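Uncharacterized protein (Legionella pneumophila subsp. pneumophila, PDB 5DGG) is of unknown biochemical function, but its central domain belongs to the LupA family and is probably related to CA-clan, ubiquitin-specific cysteine proteases. Local coordinates at residues H141-M144 with K145-A149; I159-L162 with D163-N167. One frame throughout, in Å; residues are numbered along the deposited sequence.

Contact 1: H141-M144 with K145-A149; sequences HKKM and KEFGA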
ATOM      1  N   HIS A 141       5.218   5.101   1.259  1.00 24.82           N
ATOM      2  CA  HIS A 141       6.155   5.951   1.982  1.00 25.02           C
ATOM      3  C   HIS A 141       5.477   7.263   2.441  1.00 25.37           C
ATOM      4  O   HIS A 141       5.634   7.681   3.572  1.00 27.03           O
ATOM      5  CB  HIS A 141       7.378   6.213   1.114  1.00 26.21           C
ATOM      6  CG  HIS A 141       8.327   5.059   1.060  1.00 28.08           C
ATOM      7  ND1 HIS A 141       9.268   4.832   2.039  1.00 30.97           N
ATOM      8  CD2 HIS A 141       8.436   4.031   0.197  1.00 28.42           C
ATOM      9  CE1 HIS A 141       9.939   3.731   1.760  1.00 31.62           C
ATOM     10  NE2 HIS A 141       9.455   3.227   0.648  1.00 30.52           N
ATOM     11  N   LYS A 142       4.712   7.903   1.567  1.00 26.04           N
ATOM     12  CA  LYS A 142       3.992   9.088   1.944  1.00 27.51           C
ATOM     13  C   LYS A 142       3.075   8.815   3.136  1.00 28.46           C
ATOM     14  O   LYS A 142       3.018   9.629   4.088  1.00 25.19           O
ATOM     15  CB  LYS A 142       3.164   9.586   0.779  1.00 30.80           C
ATOM     16  CG  LYS A 142       2.285  10.778   1.146  1.00 33.87           C
ATOM     17  CD  LYS A 142       1.365  11.196   0.013  1.00 39.19           C
ATOM     18  CE  LYS A 142       0.897  12.627   0.290  1.00 44.23           C
ATOM     19  NZ  LYS A 142      -0.093  13.078  -0.711  1.00 47.49           N
ATOM     20  N   LYS A 143       2.364   7.677   3.103  1.00 25.32           N
ATOM     21  CA  LYS A 143       1.510   7.335   4.243  1.00 25.20           C
ATOM     22  C   LYS A 143       2.295   7.067   5.529  1.00 24.39           C
ATOM     23  O   LYS A 143       1.849   7.405   6.632  1.00 23.57           O
ATOM     24  CB  LYS A 143       0.572   6.149   3.937  1.00 25.18           C
ATOM     25  CG  LYS A 143      -0.400   6.363   2.824  1.00 26.65           C
ATOM     26  CD  LYS A 143      -1.327   7.535   2.910  1.00 28.91           C
ATOM     27  CE  LYS A 143      -2.215   7.550   4.116  1.00 32.13           C
ATOM     28  NZ  LYS A 143      -3.320   8.558   3.878  1.00 35.89           N
ATOM     29  N   MET A 144       3.456   6.452   5.380  1.00 23.71           N
ATOM     30  CA  MET A 144       4.336   6.177   6.474  1.00 26.70           C
ATOM     31  C   MET A 144       4.645   7.462   7.235  1.00 28.85           C
ATOM     32  O   MET A 144       4.485   7.538   8.470  1.00 27.67           O
ATOM     33  CB  MET A 144       5.615   5.537   5.938  1.00 28.12           C
ATOM     34  CG  MET A 144       6.409   4.812   6.954  1.00 31.64           C
ATOM     35  SD  MET A 144       5.644   3.245   7.472  1.00 33.53           S
ATOM     36  CE  MET A 144       6.878   2.936   8.726  1.00 34.63           C
ATOM     37  N   LYS A 145       5.016   8.491   6.485  1.00 30.90           N
ATOM     38  CA  LYS A 145       5.237   9.840   7.059  1.00 31.63           C
ATOM     39  C   LYS A 145       3.956  10.412   7.673  1.00 30.35           C
ATOM     40  O   LYS A 145       3.961  10.860   8.844  1.00 30.79           O
ATOM     41  CB  LYS A 145       5.768  10.771   5.950  1.00 33.98           C
ATOM     42  CG  LYS A 145       6.109  12.201   6.401  1.00 37.71           C
ATOM     43  CD  LYS A 145       6.517  13.042   5.193  1.00 39.76           C
ATOM     44  CE  LYS A 145       7.113  14.372   5.602  1.00 46.44           C
ATOM     45  NZ  LYS A 145       7.726  15.036   4.415  1.00 51.28           N
ATOM     46  N   GLU A 146       2.864  10.399   6.922  1.00 29.11           N
ATOM     47  CA  GLU A 146       1.599  10.907   7.425  1.00 30.90           C
ATOM     48  C   GLU A 146       1.221  10.215   8.712  1.00 30.30           C
ATOM     49  O   GLU A 146       0.699  10.854   9.608  1.00 33.91           O
ATOM     50  CB  GLU A 146       0.408  10.751   6.460  1.00 34.79           C
ATOM     51  CG  GLU A 146       0.384  11.609   5.208  1.00 39.57           C
ATOM     52  CD  GLU A 146      -0.804  11.228   4.283  1.00 45.58           C
ATOM     53  OE1 GLU A 146      -0.701  11.526   3.082  1.00 50.93           O
ATOM     54  OE2 GLU A 146      -1.842  10.630   4.729  1.00 45.27           O
ATOM     55  N   PHE A 147       1.481   8.925   8.828  1.00 28.91           N
ATOM     56  CA  PHE A 147       1.089   8.191  10.024  1.00 29.05           C
ATOM     57  C   PHE A 147       2.040   8.416  11.190  1.00 32.41           C
ATOM     58  O   PHE A 147       1.848   7.808  12.260  1.00 31.81           O
ATOM     59  CB  PHE A 147       1.015   6.693   9.772  1.00 27.12           C
ATOM     60  CG  PHE A 147      -0.046   6.281   8.800  1.00 25.58           C
ATOM     61  CD1 PHE A 147      -1.141   7.079   8.530  1.00 26.13           C
ATOM     62  CD2 PHE A 147       0.042   5.060   8.193  1.00 24.66           C
ATOM     63  CE1 PHE A 147      -2.130   6.652   7.656  1.00 26.71           C
ATOM     64  CE2 PHE A 147      -0.898   4.638   7.292  1.00 25.31           C
ATOM     65  CZ  PHE A 147      -2.002   5.420   7.025  1.00 26.18           C
ATOM     66  N   GLY A 148       3.025   9.297  10.996  1.00 34.00           N
ATOM     67  CA  GLY A 148       3.889   9.746  12.092  1.00 34.87           C
ATOM     68  C   GLY A 148       5.121   8.902  12.273  1.00 34.78           C
ATOM     69  O   GLY A 148       5.706   8.930  13.333  1.00 36.63           O
ATOM     70  N   ALA A 149       5.537   8.163  11.247  1.00 32.80           N
ATOM     71  CA  ALA A 149       6.740   7.350  11.351  1.00 33.54           C
ATOM     72  C   ALA A 149       7.931   8.291  11.513  1.00 37.18           C
ATOM     73  O   ALA A 149       7.873   9.436  11.081  1.00 39.99           O
ATOM     74  CB  ALA A 149       6.928   6.506  10.097  1.00 34.31           C
TER

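Contact 2: I159-L162 with D163-N167; sequences IDTL and DNLGN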
ATOM      1  N   ILE A 159       8.776  10.149  -1.705  1.00 28.49           N
ATOM      2  CA  ILE A 159       7.624  10.958  -1.379  1.00 27.91           C
ATOM      3  C   ILE A 159       7.594  12.264  -2.164  1.00 30.03           C
ATOM      4  O   ILE A 159       6.555  12.654  -2.668  1.00 28.58           O
ATOM      5  CB  ILE A 159       7.601  11.308   0.111  1.00 28.46           C
ATOM      6  CG1 ILE A 159       7.345  10.053   0.932  1.00 29.43           C
ATOM      7  CG2 ILE A 159       6.554  12.367   0.398  1.00 29.09           C
ATOM      8  CD1 ILE A 159       7.629  10.221   2.412  1.00 30.33           C
ATOM      9  N   ASP A 160       8.736  12.955  -2.199  1.00 31.83           N
ATOM     10  CA  ASP A 160       8.803  14.272  -2.856  1.00 34.74           C
ATOM     11  C   ASP A 160       8.739  14.132  -4.362  1.00 33.24           C
ATOM     12  O   ASP A 160       8.179  14.987  -5.028  1.00 36.36           O
ATOM     13  CB  ASP A 160      10.061  15.078  -2.462  1.00 37.36           C
ATOM     14  CG  ASP A 160      10.184  15.313  -0.935  1.00 40.16           C
ATOM     15  OD1 ASP A 160       9.189  15.141  -0.182  1.00 39.97           O
ATOM     16  OD2 ASP A 160      11.308  15.627  -0.497  1.00 40.66           O
ATOM     17  N   THR A 161       9.287  13.060  -4.919  1.00 32.44           N
ATOM     18  CA  THR A 161       9.114  12.850  -6.359  1.00 32.09           C
ATOM     19  C   THR A 161       7.635  12.640  -6.692  1.00 31.90           C
ATOM     20  O   THR A 161       7.040  13.332  -7.578  1.00 28.56           O
ATOM     21  CB  THR A 161       9.982  11.712  -6.870  1.00 33.29           C
ATOM     22  OG1 THR A 161      11.356  12.027  -6.599  1.00 34.31           O
ATOM     23  CG2 THR A 161       9.779  11.514  -8.373  1.00 33.82           C
ATOM     24  N   LEU A 162       7.030  11.677  -6.008  1.00 29.65           N
ATOM     25  CA  LEU A 162       5.599  11.411  -6.224  1.00 28.81           C
ATOM     26  C   LEU A 162       4.745  12.655  -6.086  1.00 29.16           C
ATOM     27  O   LEU A 162       3.911  12.963  -6.953  1.00 29.17           O
ATOM     28  CB  LEU A 162       5.092  10.384  -5.210  1.00 26.87           C
ATOM     29  CG  LEU A 162       3.557  10.181  -5.164  1.00 26.20           C
ATOM     30  CD1 LEU A 162       3.077   9.496  -6.398  1.00 26.23           C
ATOM     31  CD2 LEU A 162       3.184   9.323  -3.981  1.00 27.97           C
ATOM     32  N   ASP A 163       4.933  13.377  -4.995  1.00 30.25           N
ATOM     33  CA  ASP A 163       4.056  14.504  -4.699  1.00 33.54           C
ATOM     34  C   ASP A 163       4.127  15.643  -5.700  1.00 35.44           C
ATOM     35  O   ASP A 163       3.114  16.305  -5.989  1.00 35.68           O
ATOM     36  CB  ASP A 163       4.402  15.075  -3.338  1.00 37.54           C
ATOM     37  CG  ASP A 163       3.358  16.030  -2.850  1.00 40.59           C
ATOM     38  OD1 ASP A 163       2.259  15.580  -2.490  1.00 41.68           O
ATOM     39  OD2 ASP A 163       3.611  17.248  -2.855  1.00 44.13           O
ATOM     40  N   ASN A 164       5.330  15.898  -6.217  1.00 34.50           N
ATOM     41  CA  ASN A 164       5.523  17.033  -7.112  1.00 37.00           C
ATOM     42  C   ASN A 164       5.524  16.683  -8.557  1.00 38.47           C
ATOM     43  O   ASN A 164       5.095  17.513  -9.347  1.00 38.22           O
ATOM     44  CB  ASN A 164       6.806  17.773  -6.732  1.00 36.49           C
ATOM     45  CG  ASN A 164       6.711  18.326  -5.327  1.00 37.43           C
ATOM     46  OD1 ASN A 164       6.052  19.310  -5.112  1.00 35.99           O
ATOM     47  ND2 ASN A 164       7.291  17.637  -4.359  1.00 36.20           N
ATOM     48  N   LEU A 165       5.995  15.476  -8.909  1.00 37.56           N
ATOM     49  CA  LEU A 165       6.184  15.087 -10.314  1.00 38.36           C
ATOM     50  C   LEU A 165       5.400  13.880 -10.840  1.00 37.89           C
ATOM     51  O   LEU A 165       5.407  13.635 -12.048  1.00 35.22           O
ATOM     52  CB  LEU A 165       7.649  14.758 -10.541  1.00 40.84           C
ATOM     53  CG  LEU A 165       8.582  15.952 -10.385  1.00 45.48           C
ATOM     54  CD1 LEU A 165      10.030  15.463 -10.262  1.00 48.80           C
ATOM     55  CD2 LEU A 165       8.393  16.881 -11.579  1.00 45.13           C
ATOM     56  N   GLY A 166       4.819  13.077  -9.953  1.00 32.63           N
ATOM     57  CA  GLY A 166       4.258  11.783 -10.374  1.00 32.10           C
ATOM     58  C   GLY A 166       5.393  11.004 -11.002  1.00 31.32           C
ATOM     59  O   GLY A 166       6.497  10.940 -10.429  1.00 33.50           O
ATOM     60  N   ASN A 167       5.137  10.441 -12.171  1.00 31.50           N
ATOM     61  CA  ASN A 167       6.184   9.772 -12.957  1.00 33.06           C
ATOM     62  C   ASN A 167       6.423  10.438 -14.309  1.00 33.80           C
ATOM     63  O   ASN A 167       6.797   9.799 -15.299  1.00 36.60           O
ATOM     64  CB  ASN A 167       5.879   8.299 -13.129  1.00 34.03           C
ATOM     65  CG  ASN A 167       7.068   7.527 -13.644  1.00 35.68           C
ATOM     66  OD1 ASN A 167       8.221   7.778 -13.239  1.00 35.51           O
ATOM     67  ND2 ASN A 167       6.807   6.598 -14.553  1.00 35.83           N
TER

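Contact 1: H141-M144 with K145-A149
K143, M144 and E146 carry the last turn of helix 132-146, which ends in a Schellman motif at G148. K143 and E146 are three residues apart and joined by a salt bridge. The lysine chain leaves with CG beside its backbone N (chi1 -61°) and bends again at the next two torsions, folding back until NZ lies 2.7 Å from OE2 of E146. It meets that oxygen on the syn side, about 30° out of the carboxylate plane. NZ has a second anionic partner in E84 of strand 81-86, so the lysine bridges the helix end and the sheet. The other carboxylate oxygen, OE1, rests against the extended aliphatic chain of K142, 3.4 Å from its CE.

K143 also serves F147. Its CB lies over the ring face, a CH-pi contact 4.3 Å from the centroid, and CE lies on the same side, near the rim, 3.6 Å from CZ. K143 O sits over this face too, 3.1 Å above the ring plane and offset toward the rim, while accepting from F147 N. The ring in turn stacks on Y54 of strand 54-60.

M144 supplies the motif's apolar and polar halves together. G148, with its positive phi, turns the chain and sends its N back to K145 O at 2.8 Å; A149 N closes the wider loop, reaching M144 O at 3.0 Å. Beside that bond the A149 methyl CB packs on M144 CG at 3.6 Å.

Contact 2: I159-L162 with D163-N167
The flat group of N164, its side-chain amide, is turned back on D160, and the D160 carbonyl oxygen lies nearly in the amide plane, at the ND2 edge. The bond from ND2 to D160 O is 2.9 Å long and arrives in the carbonyl plane, on a lone pair. That oxygen is gripped twice by one residue, because the backbone N of N164 also donates to it, at 3.2 Å and from above the carbonyl plane. The side chain can reach back because CG stands beside its own backbone N (chi1 -62°), which lays the amide alongside the preceding turn.

D163, another residue with a flat end, brings its CB to within 3.3 Å of I159 O, the oxygen that accepts from its backbone N. Its carboxylate oxygen OD1 forms a salt bridge with K123.

T161 has two roles. Its carbonyl O takes a 2.7 Å bond from L165 N, nearly along the C=O direction, and the L165 CB packs against the same oxygen. Its hydroxyl turns back to I157 O within the helix, while its methyl CG2 approaches G166 O at 3.9 Å; that buried oxygen has no polar partner in the model. L162, with CG anti to N (chi1 170°), packs its side chain on F135 and A138 of helix 132-146.

G166 leaves the helix with positive phi, yet its N still reaches L162 O at 3.1 Å, from above the carbonyl plane. Glycine at positive phi as the first residue past the last helical turn is a common C-terminal stop, here ending helix 156-165 ahead of helix 171-183.

Contacts 1 and 2 are both helix C-termini in which glycine follows the last turn, and they come in series: residues 141-149 end helix 132-146 and residues 159-167 end helix 156-165, the next helix along the chain. Their centres lie about 15 Å apart. The two meet directly where I159 packs on the helix 132-146 backbone, with CD1 3.4 Å from H141 O, and where K142 and D163 form a long, weak ion pair. Contact 1 faces the mixed sheet through strands 22-29 and 54-60. Helix 132-146 thus touches both the sheet and helix 156-165, which in turn meets helix 171-183, all within the one predicted LupA-type protease domain.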